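Local coordinates for isoprenyl transferase (Helicobacter pylori, PDB 2D2R), which catalyses the magnesium-dependent condensation of isopentenyl diphosphate with allylic pyrophosphates, building the undecaprenyl diphosphate chain, at residues 16-21 with 60-65; 106-111 with 136-141. All blocks are in the same frame, centred on the assembly; numbering follows the deposited sequence.

Contact 1 (16-21 with 60-65); sequences LKHLAI and LECLTL
Strands 18-22 and 62-66 are parallel neighbours inside the six-stranded sheet of this cis-prenyltransferase, joined by a beta-alpha-beta crossover whose main helix is 37-56. His18 pairs with Cys62, Leu19 with Leu63, Ala20 with Thr64 and Ile21 with Leu65; the axes of 18-21 and 62-65 approach to 4.7 Å at 13°. Leu19 N, Thr64 N and Ile21 N carry the ladder, bonding to Cys62 O, Leu19 O and Thr64 O. Where it starts, Lys17 O accepts two bonds, from Glu61 N and Cys62 N, each 3.0 Å and noticeably bent.

Beyond that point the Lys17 and Glu61 side chains run alongside each other into a salt bridge. The modelled NZ to OE2 spacing is implausibly short, so its exact geometry is doubtful.

One face of the sheet here is apolar. Leu63 CD1 sits against Leu19 CG at 3.7 Å, and Leu65 CD2 meets Ile21 CB at 3.6 Å, each pair lying alongside with its branches running in the same direction. Helix 37-56 covers Leu63 and Leu65, while Leu226 of helix 223-236 reaches Leu19. Strand 18-22 leads toward Asp24, which by similarity is an active-site and magnesium-binding residue.

On the opposite face, with Cys62, Ala20 and Thr64, lies His18. With CG anti to the backbone N (chi1 -177°), its ring swings over toward strand 62-66, and Cys62 SG lies above the middle of one ring face, 3.8 Å from the centroid. Pro184 O takes a hydrogen bond from ND1, so both ring nitrogens are engaged and the ring's rotation is fixed: at the edge, His18 NE2 hydrogen-bonds to Thr64 OG1 at 2.7 Å.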
loop_
_atom_site.group_PDB
_atom_site.type_symbol
_atom_site.label_atom_id
_atom_site.label_comp_id
_atom_site.label_asym_id
_atom_site.label_seq_id
_atom_site.Cartn_x
_atom_site.Cartn_y
_atom_site.Cartn_z
ATOM N N LEU A 16 -9.127 -11.464 -12.421
ATOM C CA LEU A 16 -8.799 -11.692 -11.035
ATOM C C LEU A 16 -7.971 -12.943 -10.892
ATOM O O LEU A 16 -8.480 -14.051 -11.005
ATOM C CB LEU A 16 -10.058 -11.821 -10.206
ATOM C CG LEU A 16 -9.815 -12.083 -8.720
ATOM C CD1 LEU A 16 -8.942 -10.969 -8.170
ATOM C CD2 LEU A 16 -11.104 -12.163 -7.964
ATOM N N LYS A 17 -6.678 -12.779 -10.644
ATOM C CA LYS A 17 -5.812 -13.926 -10.488
ATOM C C LYS A 17 -5.286 -14.089 -9.067
ATOM O O LYS A 17 -5.190 -15.212 -8.569
ATOM C CB LYS A 17 -4.635 -13.839 -11.443
ATOM C CG LYS A 17 -5.031 -13.930 -12.890
ATOM C CD LYS A 17 -3.803 -13.912 -13.757
ATOM C CE LYS A 17 -4.121 -14.203 -15.225
ATOM N NZ LYS A 17 -4.522 -15.631 -15.492
ATOM N N HIS A 18 -4.966 -12.976 -8.406
ATOM C CA HIS A 18 -4.406 -13.041 -7.052
ATOM C C HIS A 18 -5.245 -12.177 -6.122
ATOM O O HIS A 18 -5.346 -10.941 -6.338
ATOM C CB HIS A 18 -2.958 -12.507 -7.104
ATOM C CG HIS A 18 -2.226 -12.585 -5.800
ATOM N ND1 HIS A 18 -0.886 -12.262 -5.679
ATOM C CD2 HIS A 18 -2.637 -12.959 -4.564
ATOM C CE1 HIS A 18 -0.513 -12.428 -4.419
ATOM N NE2 HIS A 18 -1.555 -12.850 -3.723
ATOM N N LEU A 19 -5.845 -12.812 -5.110
ATOM C CA LEU A 19 -6.678 -12.158 -4.111
ATOM C C LEU A 19 -5.891 -12.231 -2.820
ATOM O O LEU A 19 -5.308 -13.269 -2.512
ATOM C CB LEU A 19 -8.020 -12.885 -3.946
ATOM C CG LEU A 19 -8.938 -12.558 -2.745
ATOM C CD1 LEU A 19 -9.420 -11.093 -2.789
ATOM C CD2 LEU A 19 -10.196 -13.494 -2.751
ATOM N N ALA A 20 -5.861 -11.128 -2.069
ATOM C CA ALA A 20 -5.114 -11.086 -0.808
ATOM C C ALA A 20 -6.077 -10.610 0.259
ATOM O O ALA A 20 -6.900 -9.719 0.021
ATOM C CB ALA A 20 -3.936 -10.098 -0.921
ATOM N N ILE A 21 -5.995 -11.187 1.445
ATOM C CA ILE A 21 -6.935 -10.763 2.435
ATOM C C ILE A 21 -6.345 -10.495 3.791
ATOM O O ILE A 21 -5.547 -11.286 4.280
ATOM C CB ILE A 21 -8.079 -11.817 2.628
ATOM C CG1 ILE A 21 -8.793 -12.118 1.294
ATOM C CG2 ILE A 21 -9.050 -11.259 3.653
ATOM C CD1 ILE A 21 -9.896 -13.214 1.407
ATOM N N LEU A 60 -9.034 -19.504 -9.069
ATOM C CA LEU A 60 -8.275 -18.361 -8.567
ATOM C C LEU A 60 -6.871 -18.906 -8.715
ATOM O O LEU A 60 -6.656 -20.097 -8.525
ATOM C CB LEU A 60 -8.567 -18.124 -7.081
ATOM C CG LEU A 60 -8.161 -16.777 -6.488
ATOM C CD1 LEU A 60 -9.382 -15.834 -6.496
ATOM C CD2 LEU A 60 -7.654 -16.959 -5.048
ATOM N N GLU A 61 -5.903 -18.092 -9.063
ATOM C CA GLU A 61 -4.592 -18.681 -9.171
ATOM C C GLU A 61 -3.788 -18.537 -7.859
ATOM O O GLU A 61 -2.884 -19.340 -7.590
ATOM C CB GLU A 61 -3.821 -18.062 -10.348
ATOM C CG GLU A 61 -4.410 -18.328 -11.709
ATOM C CD GLU A 61 -3.702 -17.525 -12.822
ATOM O OE1 GLU A 61 -2.566 -17.001 -12.588
ATOM O OE2 GLU A 61 -4.278 -17.418 -13.932
ATOM N N CYS A 62 -4.140 -17.535 -7.030
ATOM C CA CYS A 62 -3.387 -17.293 -5.796
ATOM C C CYS A 62 -4.228 -16.570 -4.737
ATOM O O CYS A 62 -4.978 -15.660 -5.054
ATOM C CB CYS A 62 -2.131 -16.454 -6.113
ATOM S SG CYS A 62 -0.942 -16.411 -4.812
ATOM N N LEU A 63 -4.088 -16.977 -3.488
ATOM C CA LEU A 63 -4.819 -16.381 -2.392
ATOM C C LEU A 63 -3.767 -16.208 -1.310
ATOM O O LEU A 63 -3.119 -17.188 -0.917
ATOM C CB LEU A 63 -5.924 -17.348 -1.909
ATOM C CG LEU A 63 -6.754 -16.886 -0.704
ATOM C CD1 LEU A 63 -7.595 -15.662 -1.154
ATOM C CD2 LEU A 63 -7.692 -18.024 -0.171
ATOM N N THR A 64 -3.572 -14.974 -0.837
ATOM C CA THR A 64 -2.592 -14.723 0.194
ATOM C C THR A 64 -3.363 -14.170 1.401
ATOM O O THR A 64 -4.122 -13.212 1.264
ATOM C CB THR A 64 -1.566 -13.701 -0.276
ATOM O OG1 THR A 64 -0.901 -14.199 -1.431
ATOM C CG2 THR A 64 -0.549 -13.466 0.803
ATOM N N LEU A 65 -3.128 -14.758 2.580
ATOM C CA LEU A 65 -3.847 -14.397 3.799
ATOM C C LEU A 65 -2.901 -13.877 4.865
ATOM O O LEU A 65 -1.829 -14.452 5.115
ATOM C CB LEU A 65 -4.640 -15.637 4.317
ATOM C CG LEU A 65 -5.720 -16.176 3.364
ATOM C CD1 LEU A 65 -6.309 -17.451 3.900
ATOM C CD2 LEU A 65 -6.852 -15.147 3.190
#

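Contact 2 (106-111 with 136-141); sequences RAIGDL and TQVLAL
Peptide units are the flat groups that meet between Arg106 and Gln137: Arg106 N lies in the carbonyl plane of Gln137, 3.1 Å from its O. The flat ends of both side chains go to partners outside the pair, the Arg106 guanidinium through NH2 to the carbonyls of Arg181 and Asp179, the Gln137 amide through OE1 to Tyr98 OH. Further along, Leu139 N bonds to Arg106 O, Ile108 N to Leu139 O, and Leu141 N to Ile108 O at 2.7 Å.

These bonds close the beta-alpha-beta unit made of strand 104-108, helix 116-129 and strand 136-140. On the face away from that helix, Ile108 crosses Val138 at about a right angle. Ile108 CG1 occupies the crowded position between the backbone N and carbonyl carbon (chi1 62°) and rests 4.0 Å from Ala140 CB; Ile108 CG2 is left to press on Val138 CG1 at 3.6 Å. On the helix face, Leu141 CD1 meets Ala107 CB at 4.0 Å, and Ile122 packs against both residues. The strand ends at Ile108; in the loop that follows, Gly109 has a phi of 132°, glycine's territory, and its bare CA comes within 3.2 Å of Leu141 O.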
loop_
_atom_site.group_PDB
_atom_site.type_symbol
_atom_site.label_atom_id
_atom_site.label_comp_id
_atom_site.label_asym_id
_atom_site.label_seq_id
_atom_site.Cartn_x
_atom_site.Cartn_y
_atom_site.Cartn_z
ATOM N N ARG A 106 2.408 -22.126 0.398
ATOM C CA ARG A 106 3.584 -21.288 0.467
ATOM C C ARG A 106 3.492 -20.369 1.676
ATOM O O ARG A 106 2.422 -19.886 1.991
ATOM C CB ARG A 106 3.702 -20.478 -0.822
ATOM C CG ARG A 106 5.077 -19.891 -1.077
ATOM C CD ARG A 106 5.330 -19.765 -2.609
ATOM N NE ARG A 106 6.261 -18.679 -2.874
ATOM C CZ ARG A 106 6.634 -18.280 -4.086
ATOM N NH1 ARG A 106 6.167 -18.886 -5.169
ATOM N NH2 ARG A 106 7.458 -17.245 -4.211
ATOM N N ALA A 107 4.604 -20.207 2.382
ATOM C CA ALA A 107 4.697 -19.306 3.527
ATOM C C ALA A 107 5.575 -18.113 3.146
ATOM O O ALA A 107 6.575 -18.282 2.421
ATOM C CB ALA A 107 5.361 -20.023 4.716
ATOM N N ILE A 108 5.196 -16.917 3.624
ATOM C CA ILE A 108 5.980 -15.716 3.430
ATOM C C ILE A 108 6.066 -15.039 4.778
ATOM O O ILE A 108 5.199 -15.196 5.638
ATOM C CB ILE A 108 5.376 -14.749 2.340
ATOM C CG1 ILE A 108 3.992 -14.227 2.719
ATOM C CG2 ILE A 108 5.330 -15.485 1.000
ATOM C CD1 ILE A 108 3.396 -13.259 1.649
ATOM N N GLY A 109 7.149 -14.322 4.992
ATOM C CA GLY A 109 7.344 -13.678 6.261
ATOM C C GLY A 109 8.751 -14.026 6.659
ATOM O O GLY A 109 9.451 -14.714 5.911
ATOM N N ASP A 110 9.168 -13.544 7.815
ATOM C CA ASP A 110 10.489 -13.814 8.346
ATOM C C ASP A 110 10.504 -15.175 9.095
ATOM O O ASP A 110 10.347 -15.196 10.322
ATOM C CB ASP A 110 10.829 -12.725 9.337
ATOM C CG ASP A 110 12.274 -12.739 9.750
ATOM O OD1 ASP A 110 13.026 -13.698 9.416
ATOM O OD2 ASP A 110 12.641 -11.765 10.438
ATOM N N LEU A 111 10.710 -16.262 8.364
ATOM C CA LEU A 111 10.712 -17.600 8.953
ATOM C C LEU A 111 11.913 -17.892 9.856
ATOM O O LEU A 111 11.885 -18.835 10.645
ATOM C CB LEU A 111 10.626 -18.638 7.844
ATOM C CG LEU A 111 9.569 -18.250 6.802
ATOM C CD1 LEU A 111 9.294 -19.452 5.872
ATOM C CD2 LEU A 111 8.267 -17.793 7.493
ATOM N N THR A 136 -2.611 -21.598 -5.634
ATOM C CA THR A 136 -1.689 -21.504 -4.514
ATOM C C THR A 136 -2.306 -20.711 -3.354
ATOM O O THR A 136 -2.993 -19.690 -3.561
ATOM C CB THR A 136 -0.389 -20.771 -4.866
ATOM O OG1 THR A 136 0.323 -21.459 -5.901
ATOM C CG2 THR A 136 0.498 -20.660 -3.604
ATOM N N GLN A 137 -2.072 -21.191 -2.141
ATOM C CA GLN A 137 -2.539 -20.485 -0.950
ATOM C C GLN A 137 -1.244 -20.090 -0.276
ATOM O O GLN A 137 -0.386 -20.939 -0.039
ATOM C CB GLN A 137 -3.363 -21.366 0.004
ATOM C CG GLN A 137 -3.891 -20.577 1.220
ATOM C CD GLN A 137 -3.916 -21.368 2.522
ATOM O OE1 GLN A 137 -2.882 -21.828 3.021
ATOM N NE2 GLN A 137 -5.107 -21.537 3.068
ATOM N N VAL A 138 -1.105 -18.795 0.003
ATOM C CA VAL A 138 0.063 -18.260 0.648
ATOM C C VAL A 138 -0.335 -17.761 2.024
ATOM O O VAL A 138 -1.347 -17.056 2.154
ATOM C CB VAL A 138 0.660 -17.069 -0.169
ATOM C CG1 VAL A 138 2.000 -16.633 0.439
ATOM C CG2 VAL A 138 0.801 -17.464 -1.660
ATOM N N LEU A 139 0.421 -18.171 3.057
ATOM C CA LEU A 139 0.141 -17.664 4.398
ATOM C C LEU A 139 1.294 -16.764 4.817
ATOM O O LEU A 139 2.489 -17.132 4.748
ATOM C CB LEU A 139 -0.067 -18.783 5.461
ATOM C CG LEU A 139 -1.333 -19.681 5.360
ATOM C CD1 LEU A 139 -1.401 -20.636 6.614
ATOM C CD2 LEU A 139 -2.585 -18.872 5.250
ATOM N N ALA A 140 0.921 -15.555 5.215
ATOM C CA ALA A 140 1.872 -14.576 5.692
ATOM C C ALA A 140 2.075 -14.867 7.172
ATOM O O ALA A 140 1.162 -14.689 7.953
ATOM C CB ALA A 140 1.296 -13.168 5.513
ATOM N N LEU A 141 3.270 -15.310 7.531
ATOM C CA LEU A 141 3.602 -15.672 8.892
ATOM C C LEU A 141 4.756 -14.876 9.424
ATOM O O LEU A 141 5.849 -14.893 8.869
ATOM C CB LEU A 141 3.936 -17.174 8.932
ATOM C CG LEU A 141 2.800 -18.057 8.433
ATOM C CD1 LEU A 141 3.346 -19.490 8.142
ATOM C CD2 LEU A 141 1.678 -18.132 9.499
#

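Both contacts are buried parallel strand pairs of one sheet, and neither touches the other subunit. Contact 1 joins two interior strands, whereas contact 2 adds 104-108, the outermost strand on its side within the chain. Strands 62-66 and 136-140 are neighbours, so the two pairs form a continuous run: Leu63 O lies 2.7 Å from Val138 N, a probable hydrogen bond, and the Cys62 and Thr64 side chains pack on Val138. The chemistry differs: contact 1 includes a buried histidine-threonine bond and a salt bridge at its partly exposed start, while the side chains of contact 2 meet through aliphatic packing, the polar ends of Arg106 and Gln137 turning to partners outside the pair.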